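Local atomic coordinates of fusion DH (Streptomyces sp. MJ635-86F5, PDB entry 6K97), a protein that is an engineered fusion of a split polyketide synthase dehydratase from cremimycin biosynthesis, a lyase that probably removes water from carrier-bound intermediates. Residues Asp45-Phe50 with Ala116-Ala120; Ala200-Ala204 with Phe217-Arg221; Asp229-Glu235 with Lys290-Ile296. One frame throughout, in Å; residues are numbered along the deposited sequence.

Contact 1 of 3, residues Asp45-Phe50 with Ala116-Ala120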
loop_
_atom_site.group_PDB
_atom_site.type_symbol
_atom_site.label_atom_id
_atom_site.label_comp_id
_atom_site.label_asym_id
_atom_site.label_seq_id
_atom_site.Cartn_x
_atom_site.Cartn_y
_atom_site.Cartn_z
ATOM N N ASP A 45 -0.543 0.553 11.506
ATOM C CA ASP A 45 -1.387 1.359 12.372
ATOM C C ASP A 45 -2.849 0.838 12.443
ATOM O O ASP A 45 -3.658 1.416 13.164
ATOM C CB ASP A 45 -1.255 2.856 12.007
ATOM C CG ASP A 45 -1.933 3.234 10.671
ATOM O OD1 ASP A 45 -2.360 2.346 9.855
ATOM O OD2 ASP A 45 -2.080 4.479 10.460
ATOM N N GLY A 46 -3.144 -0.275 11.746
ATOM C CA GLY A 46 -4.478 -0.902 11.700
ATOM C C GLY A 46 -5.329 -0.455 10.506
ATOM O O GLY A 46 -6.494 -0.849 10.355
ATOM N N GLY A 47 -4.758 0.403 9.662
ATOM C CA GLY A 47 -5.430 0.896 8.460
ATOM C C GLY A 47 -5.221 -0.067 7.334
ATOM O O GLY A 47 -4.509 -1.048 7.511
ATOM N N TYR A 48 -5.865 0.182 6.195
ATOM C CA TYR A 48 -5.683 -0.693 5.020
ATOM C C TYR A 48 -5.367 0.112 3.747
ATOM O O TYR A 48 -5.727 1.292 3.654
ATOM C CB TYR A 48 -6.934 -1.507 4.776
ATOM C CG TYR A 48 -7.222 -2.558 5.778
ATOM C CD1 TYR A 48 -7.889 -2.264 6.958
ATOM C CD2 TYR A 48 -6.825 -3.884 5.560
ATOM C CE1 TYR A 48 -8.142 -3.262 7.900
ATOM C CE2 TYR A 48 -7.091 -4.890 6.492
ATOM C CZ TYR A 48 -7.738 -4.577 7.656
ATOM O OH TYR A 48 -8.011 -5.573 8.574
ATOM N N LEU A 49 -4.701 -0.516 2.779
ATOM C CA LEU A 49 -4.482 0.076 1.445
ATOM C C LEU A 49 -4.940 -0.947 0.409
ATOM O O LEU A 49 -4.552 -2.110 0.494
ATOM C CB LEU A 49 -3.010 0.414 1.213
ATOM C CG LEU A 49 -2.693 0.963 -0.194
ATOM C CD1 LEU A 49 -3.251 2.379 -0.397
ATOM C CD2 LEU A 49 -1.208 0.976 -0.522
ATOM N N PHE A 50 -5.760 -0.541 -0.551
ATOM C CA PHE A 50 -6.094 -1.402 -1.694
ATOM C C PHE A 50 -5.673 -0.725 -2.988
ATOM O O PHE A 50 -5.823 0.492 -3.113
ATOM C CB PHE A 50 -7.573 -1.609 -1.763
ATOM C CG PHE A 50 -8.158 -2.111 -0.496
ATOM C CD1 PHE A 50 -8.459 -1.259 0.522
ATOM C CD2 PHE A 50 -8.379 -3.440 -0.326
ATOM C CE1 PHE A 50 -9.019 -1.728 1.694
ATOM C CE2 PHE A 50 -8.911 -3.925 0.869
ATOM C CZ PHE A 50 -9.241 -3.066 1.873
ATOM N N ALA A 116 -7.776 4.032 0.471
ATOM C CA ALA A 116 -7.121 4.035 1.776
ATOM C C ALA A 116 -8.139 4.047 2.898
ATOM O O ALA A 116 -9.071 4.874 2.896
ATOM C CB ALA A 116 -6.232 5.223 1.908
ATOM N N VAL A 117 -7.933 3.154 3.887
ATOM C CA VAL A 117 -8.725 3.134 5.086
ATOM C C VAL A 117 -7.896 3.406 6.359
ATOM O O VAL A 117 -6.870 2.754 6.625
ATOM C CB VAL A 117 -9.366 1.782 5.191
ATOM C CG1 VAL A 117 -10.191 1.668 6.457
ATOM C CG2 VAL A 117 -10.219 1.555 3.966
ATOM N N GLY A 118 -8.360 4.335 7.166
ATOM C CA GLY A 118 -7.729 4.636 8.437
ATOM C C GLY A 118 -7.980 3.555 9.472
ATOM O O GLY A 118 -8.754 2.602 9.235
ATOM N N PRO A 119 -7.314 3.693 10.633
ATOM C CA PRO A 119 -7.546 2.836 11.803
ATOM C C PRO A 119 -8.893 3.088 12.425
ATOM O O PRO A 119 -9.472 4.134 12.199
ATOM C CB PRO A 119 -6.461 3.280 12.809
ATOM C CG PRO A 119 -5.690 4.394 12.150
ATOM C CD PRO A 119 -6.416 4.836 10.930
ATOM N N ALA A 120 -9.368 2.144 13.228
ATOM C CA ALA A 120 -10.649 2.251 13.900
ATOM C C ALA A 120 -10.602 3.197 15.088
ATOM O O ALA A 120 -9.678 3.138 15.852
ATOM C CB ALA A 120 -11.120 0.873 14.363
#

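Contact 2 of 3, residues Ala200-Ala204 with Phe217-Arg221. With SO4 (sulfate ion), chain C.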
loop_
_atom_site.group_PDB
_atom_site.type_symbol
_atom_site.label_atom_id
_atom_site.label_comp_id
_atom_site.label_asym_id
_atom_site.label_seq_id
_atom_site.Cartn_x
_atom_site.Cartn_y
_atom_site.Cartn_z
ATOM N N ALA A 200 -37.885 1.713 -21.910
ATOM C CA ALA A 200 -37.090 2.098 -23.080
ATOM C C ALA A 200 -37.345 3.577 -23.367
ATOM O O ALA A 200 -36.428 4.323 -23.725
ATOM C CB ALA A 200 -37.433 1.252 -24.291
ATOM N N GLY A 201 -38.607 3.989 -23.222
ATOM C CA GLY A 201 -38.946 5.407 -23.311
ATOM C C GLY A 201 -38.236 6.289 -22.287
ATOM O O GLY A 201 -37.756 7.407 -22.613
ATOM N N LEU A 202 -38.114 5.792 -21.054
ATOM C CA LEU A 202 -37.323 6.528 -20.057
ATOM C C LEU A 202 -35.846 6.700 -20.522
ATOM O O LEU A 202 -35.261 7.821 -20.456
ATOM C CB LEU A 202 -37.360 5.809 -18.725
ATOM C CG LEU A 202 -36.505 6.452 -17.635
ATOM C CD1 LEU A 202 -37.050 7.823 -17.271
ATOM C CD2 LEU A 202 -36.480 5.553 -16.445
ATOM N N TYR A 203 -35.237 5.602 -20.984
ATOM C CA TYR A 203 -33.848 5.675 -21.436
ATOM C C TYR A 203 -33.681 6.615 -22.616
ATOM O O TYR A 203 -32.701 7.355 -22.668
ATOM C CB TYR A 203 -33.301 4.302 -21.730
ATOM C CG TYR A 203 -32.862 3.542 -20.517
ATOM C CD1 TYR A 203 -31.932 4.056 -19.667
ATOM C CD2 TYR A 203 -33.379 2.292 -20.225
ATOM C CE1 TYR A 203 -31.518 3.363 -18.553
ATOM C CE2 TYR A 203 -32.994 1.596 -19.093
ATOM C CZ TYR A 203 -32.044 2.130 -18.268
ATOM O OH TYR A 203 -31.597 1.422 -17.141
ATOM N N ALA A 204 -34.660 6.677 -23.525
ATOM C CA ALA A 204 -34.563 7.656 -24.636
ATOM C C ALA A 204 -34.544 9.112 -24.154
ATOM O O ALA A 204 -33.759 9.924 -24.618
ATOM C CB ALA A 204 -35.664 7.440 -25.630
ATOM N N PHE A 217 -25.308 -0.531 -19.019
ATOM C CA PHE A 217 -25.933 0.329 -18.038
ATOM C C PHE A 217 -27.381 0.587 -18.316
ATOM O O PHE A 217 -27.973 1.383 -17.659
ATOM C CB PHE A 217 -25.169 1.643 -17.886
ATOM C CG PHE A 217 -23.913 1.492 -17.101
ATOM C CD1 PHE A 217 -22.786 0.925 -17.683
ATOM C CD2 PHE A 217 -23.864 1.849 -15.775
ATOM C CE1 PHE A 217 -21.636 0.735 -16.963
ATOM C CE2 PHE A 217 -22.721 1.645 -15.037
ATOM C CZ PHE A 217 -21.596 1.089 -15.643
ATOM N N ARG A 218 -27.990 -0.134 -19.236
ATOM C CA ARG A 218 -29.438 0.003 -19.437
ATOM C C ARG A 218 -30.074 -1.205 -18.761
ATOM O O ARG A 218 -30.679 -2.039 -19.409
ATOM C CB ARG A 218 -29.792 0.043 -20.911
ATOM C CG ARG A 218 -29.406 1.323 -21.592
ATOM C CD ARG A 218 -30.284 1.601 -22.799
ATOM N NE ARG A 218 -30.051 0.588 -23.819
ATOM C CZ ARG A 218 -29.071 0.624 -24.728
ATOM N NH1 ARG A 218 -28.160 1.597 -24.760
ATOM N NH2 ARG A 218 -28.947 -0.367 -25.596
ATOM N N GLY A 219 -29.935 -1.275 -17.445
ATOM C CA GLY A 219 -30.363 -2.428 -16.664
ATOM C C GLY A 219 -31.741 -2.349 -16.056
ATOM O O GLY A 219 -32.232 -3.327 -15.550
ATOM N N LEU A 220 -32.406 -1.201 -16.161
ATOM C CA LEU A 220 -33.798 -1.092 -15.710
ATOM C C LEU A 220 -34.735 -1.826 -16.677
ATOM O O LEU A 220 -35.065 -1.289 -17.685
ATOM C CB LEU A 220 -34.187 0.387 -15.563
ATOM C CG LEU A 220 -35.615 0.703 -15.105
ATOM C CD1 LEU A 220 -35.876 0.212 -13.702
ATOM C CD2 LEU A 220 -35.937 2.196 -15.179
ATOM N N ARG A 221 -35.178 -3.029 -16.350
ATOM C CA ARG A 221 -36.068 -3.810 -17.227
ATOM C C ARG A 221 -37.575 -3.435 -17.119
ATOM O O ARG A 221 -38.304 -3.613 -18.076
ATOM C CB ARG A 221 -35.958 -5.342 -16.961
ATOM C CG ARG A 221 -34.662 -6.133 -17.210
ATOM C CD ARG A 221 -33.508 -5.655 -18.108
ATOM N NE ARG A 221 -33.848 -4.844 -19.254
ATOM C CZ ARG A 221 -32.944 -4.224 -20.016
ATOM N NH1 ARG A 221 -31.640 -4.352 -19.767
ATOM N NH2 ARG A 221 -33.348 -3.485 -21.047
HETATM S S SO4 C . -25.417 0.584 -27.244
HETATM O O1 SO4 C . -24.431 0.114 -26.219
HETATM O O2 SO4 C . -26.086 1.824 -26.782
HETATM O O3 SO4 C . -24.690 0.915 -28.500
HETATM O O4 SO4 C . -26.462 -0.451 -27.537
#

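Contact 3 of 3, residues Asp229-Glu235 with Lys290-Ile296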
loop_
_atom_site.group_PDB
_atom_site.type_symbol
_atom_site.label_atom_id
_atom_site.label_comp_id
_atom_site.label_asym_id
_atom_site.label_seq_id
_atom_site.Cartn_x
_atom_site.Cartn_y
_atom_site.Cartn_z
ATOM N N ASP A 229 -43.794 6.515 -4.260
ATOM C CA ASP A 229 -42.852 5.414 -4.330
ATOM C C ASP A 229 -42.651 4.783 -5.716
ATOM O O ASP A 229 -43.557 4.750 -6.532
ATOM C CB ASP A 229 -43.333 4.313 -3.392
ATOM C CG ASP A 229 -43.187 4.681 -1.928
ATOM O OD1 ASP A 229 -42.533 5.729 -1.601
ATOM O OD2 ASP A 229 -43.708 3.888 -1.102
ATOM N N ILE A 230 -41.473 4.202 -5.944
ATOM C CA ILE A 230 -41.209 3.503 -7.178
ATOM C C ILE A 230 -40.700 2.098 -6.920
ATOM O O ILE A 230 -39.954 1.887 -5.993
ATOM C CB ILE A 230 -40.172 4.263 -7.984
ATOM C CG1 ILE A 230 -40.634 5.719 -8.145
ATOM C CG2 ILE A 230 -39.946 3.576 -9.315
ATOM C CD1 ILE A 230 -39.511 6.680 -8.435
ATOM N N TYR A 231 -41.108 1.151 -7.756
ATOM C CA TYR A 231 -40.641 -0.226 -7.702
ATOM C C TYR A 231 -39.989 -0.600 -9.018
ATOM O O TYR A 231 -40.562 -0.351 -10.075
ATOM C CB TYR A 231 -41.812 -1.169 -7.469
ATOM C CG TYR A 231 -42.465 -0.974 -6.128
ATOM C CD1 TYR A 231 -43.507 -0.054 -5.966
ATOM C CD2 TYR A 231 -42.025 -1.672 -5.013
ATOM C CE1 TYR A 231 -44.101 0.147 -4.734
ATOM C CE2 TYR A 231 -42.612 -1.466 -3.772
ATOM C CZ TYR A 231 -43.664 -0.569 -3.649
ATOM O OH TYR A 231 -44.254 -0.372 -2.421
ATOM N N ALA A 232 -38.804 -1.199 -8.973
ATOM C CA ALA A 232 -38.040 -1.453 -10.187
ATOM C C ALA A 232 -37.462 -2.859 -10.240
ATOM O O ALA A 232 -36.905 -3.329 -9.245
ATOM C CB ALA A 232 -36.911 -0.449 -10.248
ATOM N N ASP A 233 -37.573 -3.525 -11.388
ATOM C CA ASP A 233 -36.794 -4.720 -11.643
ATOM C C ASP A 233 -35.562 -4.290 -12.435
ATOM O O ASP A 233 -35.684 -3.677 -13.491
ATOM C CB ASP A 233 -37.592 -5.755 -12.422
ATOM C CG ASP A 233 -38.639 -6.446 -11.579
ATOM O OD1 ASP A 233 -38.879 -6.031 -10.423
ATOM O OD2 ASP A 233 -39.203 -7.441 -12.054
ATOM N N VAL A 234 -34.384 -4.597 -11.901
ATOM C CA VAL A 234 -33.129 -4.311 -12.570
ATOM C C VAL A 234 -32.330 -5.598 -12.723
ATOM O O VAL A 234 -32.475 -6.541 -11.956
ATOM C CB VAL A 234 -32.300 -3.220 -11.839
ATOM C CG1 VAL A 234 -33.137 -1.984 -11.638
ATOM C CG2 VAL A 234 -31.828 -3.681 -10.474
ATOM N N GLU A 235 -31.506 -5.616 -13.750
ATOM C CA GLU A 235 -30.662 -6.743 -14.097
ATOM C C GLU A 235 -29.402 -6.149 -14.746
ATOM O O GLU A 235 -29.372 -4.970 -15.005
ATOM C CB GLU A 235 -31.372 -7.712 -15.017
ATOM C CG GLU A 235 -30.976 -9.157 -14.703
ATOM C CD GLU A 235 -31.845 -10.197 -15.398
ATOM O OE1 GLU A 235 -32.656 -9.802 -16.293
ATOM O OE2 GLU A 235 -31.683 -11.392 -15.053
ATOM N N LYS A 290 -27.533 -11.075 -8.904
ATOM C CA LYS A 290 -27.545 -10.908 -10.358
ATOM C C LYS A 290 -28.691 -10.022 -10.813
ATOM O O LYS A 290 -28.613 -9.376 -11.853
ATOM C CB LYS A 290 -27.544 -12.251 -11.064
ATOM C CG LYS A 290 -28.882 -12.903 -11.278
ATOM C CD LYS A 290 -28.723 -14.047 -12.273
ATOM C CE LYS A 290 -30.051 -14.443 -12.901
ATOM N NZ LYS A 290 -29.851 -14.629 -14.362
ATOM N N SER A 291 -29.729 -9.952 -9.988
ATOM C CA SER A 291 -30.824 -9.030 -10.243
ATOM C C SER A 291 -31.509 -8.593 -8.951
ATOM O O SER A 291 -31.283 -9.177 -7.901
ATOM C CB SER A 291 -31.827 -9.663 -11.208
ATOM O OG SER A 291 -32.523 -10.691 -10.610
ATOM N N LEU A 292 -32.355 -7.577 -9.060
ATOM C CA LEU A 292 -32.941 -6.931 -7.905
ATOM C C LEU A 292 -34.352 -6.408 -8.133
ATOM O O LEU A 292 -34.669 -5.935 -9.209
ATOM C CB LEU A 292 -32.071 -5.756 -7.519
ATOM C CG LEU A 292 -30.617 -5.997 -7.081
ATOM C CD1 LEU A 292 -30.049 -4.660 -6.696
ATOM C CD2 LEU A 292 -30.485 -6.900 -5.881
ATOM N N ARG A 293 -35.201 -6.537 -7.117
ATOM C CA ARG A 293 -36.456 -5.834 -7.034
ATOM C C ARG A 293 -36.235 -4.748 -6.010
ATOM O O ARG A 293 -35.852 -5.014 -4.855
ATOM C CB ARG A 293 -37.606 -6.745 -6.598
ATOM C CG ARG A 293 -37.838 -7.953 -7.520
ATOM C CD ARG A 293 -39.267 -8.490 -7.396
ATOM N NE ARG A 293 -40.230 -7.366 -7.468
ATOM C CZ ARG A 293 -40.950 -7.012 -8.521
ATOM N NH1 ARG A 293 -40.904 -7.696 -9.657
ATOM N NH2 ARG A 293 -41.742 -5.960 -8.417
ATOM N N VAL A 294 -36.508 -3.517 -6.425
ATOM C CA VAL A 294 -36.070 -2.360 -5.692
ATOM C C VAL A 294 -37.213 -1.450 -5.277
ATOM O O VAL A 294 -38.013 -1.036 -6.099
ATOM C CB VAL A 294 -35.132 -1.574 -6.588
ATOM C CG1 VAL A 294 -34.711 -0.296 -5.915
ATOM C CG2 VAL A 294 -33.917 -2.406 -6.899
ATOM N N HIS A 295 -37.266 -1.105 -4.010
ATOM C CA HIS A 295 -38.248 -0.141 -3.518
ATOM C C HIS A 295 -37.528 1.179 -3.330
ATOM O O HIS A 295 -36.581 1.279 -2.531
ATOM C CB HIS A 295 -38.858 -0.651 -2.197
ATOM C CG HIS A 295 -39.980 0.186 -1.659
ATOM N ND1 HIS A 295 -40.602 -0.095 -0.455
ATOM C CD2 HIS A 295 -40.585 1.301 -2.133
ATOM C CE1 HIS A 295 -41.554 0.793 -0.223
ATOM N NE2 HIS A 295 -41.570 1.647 -1.229
ATOM N N ILE A 296 -37.944 2.185 -4.093
ATOM C CA ILE A 296 -37.400 3.544 -3.968
ATOM C C ILE A 296 -38.408 4.473 -3.337
ATOM O O ILE A 296 -39.544 4.525 -3.806
ATOM C CB ILE A 296 -37.055 4.110 -5.350
ATOM C CG1 ILE A 296 -36.125 3.133 -6.064
ATOM C CG2 ILE A 296 -36.393 5.500 -5.235
ATOM C CD1 ILE A 296 -35.845 3.457 -7.520
#

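Contact 1 of 3, residues Asp45-Phe50 with Ala116-Ala120
Y48 and V117 form an antiparallel hydrogen-bonded pair, and two backbone bonds join them. Y48 N gives its hydrogen to V117 O at 2.8 Å. V117 N returns one to Y48 O at 2.9 Å, and this bond is nearly straight (176°). L49 and A116 follow as a non-hydrogen-bonded pair. On the N-terminal side of Y48 the chain turns. There D45 OD1 accepts a bond from G47 N at 3.1 Å, which makes an Asx turn. The donor lies 42° above the carboxylate plane. R126 ties the two loops together, because its NH1 is hydrogen-bonded to both G46 O and G118 O.

The backbones also come close at G47. G47 CA lies 3.0 Å from V117 O, and this residue has no side chain to get in the way. Separately, the ring of P119 lies against the turn, with P119 CB 3.4 Å from D45 O.

The apolar contacts share a face of the sheet. Y48 CB meets V117 CB at 4.1 Å. The F50 ring is met at its edge, where F50 CE1 is 4.2 Å from V117 CG2. That branch of V117 stands beside the backbone N, because CG1 takes the position opposite the N (chi1 178°). V117 and F50 also touch A85 of helix 75-88, and both Y48 and F50 reach I88. The other face, with L49 and A116, meets the second subunit: L49 packs on L49 of that chain, and A116 on its P44.

The contact lies within the first of the two fused parts. Antiparallel strands 48-55 and 110-117, laid over helix 75-88, are typical of the hot dog fold.

Contact 2 of 3, residues Ala200-Ala204 with Phe217-Arg221
Y203 reaches from its helix to the loop and first residue of strand 220-226. Its OH accepts a hydrogen bond from L220 N at 2.9 Å and 162°. L220 N lies at the ring edge, in the ring plane. L220 CB is also close, 3.2 Å from Y203 OH.

One ring face of Y203 is taken by the R218 side chain. R218 CG sits 4.0 Å from the centroid of the Y203 ring, only 4° off the ring normal, a CH-pi contact. R218 CD extends over the CG side of the ring. The guanidinium does not stack on the ring: the two planes are 72° apart. A bend at chi3 carries it on to the sulfate ion. R218 NH1 bonds to sulfate O2 at 2.9 Å and R218 NH2 to sulfate O4 at 3.2 Å, so the edge of the guanidinium faces the ion. The sulfate, which E215 N also holds, probably comes from the crystallisation liquor.

Further along, L202 CD2 meets L220 CD2 at 3.6 Å, the two side chains crossing at about a right angle.

A second polar partner helps to fix the phenol, since Y203 OH is hydrogen-bonded to H260 ND1, while F217 turns away from the helix and meets H65 of the other fused part.

The contact lies in the second part of the fusion, the predicted C-terminal hot dog region. Here helix 199-208 packs on the start of strand 220-226, where L220 also touches A261 of helix 252-266 and A232 and V234 of strand 229-235.

Contact 3 of 3, residues Asp229-Glu235 with Lys290-Ile296
D233 and R293 form a salt bridge, OD1 to NH1 at 2.7 Å. The oxygen lies over a face of the guanidinium, their planes 87° apart. The attraction is one of charge, with no N-H aimed at the oxygen. At the start of strand 229-235, H295 NE2 gives a straight hydrogen bond to D229 OD2 (3.1 Å). The oxygen lies in the imidazole plane, while the donor stands above the carboxylate plane. E235 OE2 and K290 NZ make only a long salt bridge.

Six backbone N-H...O bonds, two for each pair, join I230 with I296, A232 with V294 and V234 with L292.

Y231, D233, R293 and H295 share one face. There the Y231 and H295 rings make an offset stack, with centroids 4.6 Å apart and planes at 19°. H295 CG stands opposite its backbone N (chi1 -174°), which lays the ring alongside Y231.

The opposite face, of I230, A232, V234, L292, V294 and I296, is apolar. V234 CG2 meets L292 CB at 3.6 Å, and I230 CB meets I296 CB. V234 and L292 also touch L254 of helix 252-266. This antiparallel strand pair, in the second fused part, packs on that helix as in hot dog folds.

Overall arrangement
Contact 1 lies in the first fused part, contacts 2 and 3 in the second. The centre of contact 1 is about 39 Å from that of contact 2 and about 34 Å from that of contact 3. Contacts 2 and 3 touch directly: strands 220-226 and 229-235 are neighbours, with a probable hydrogen bond from R221 N to D233 O. Contact 2 is buried and joins a helix to a strand start through a tyrosine hydroxyl bond and a CH-pi contact. Contacts 1 and 3 are partly buried strand pairs. Contact 1 is short, ends in an Asx turn with two glycines on one strand and adjoins the second subunit. Contact 3 is longer, with charged and aromatic pairs on one face.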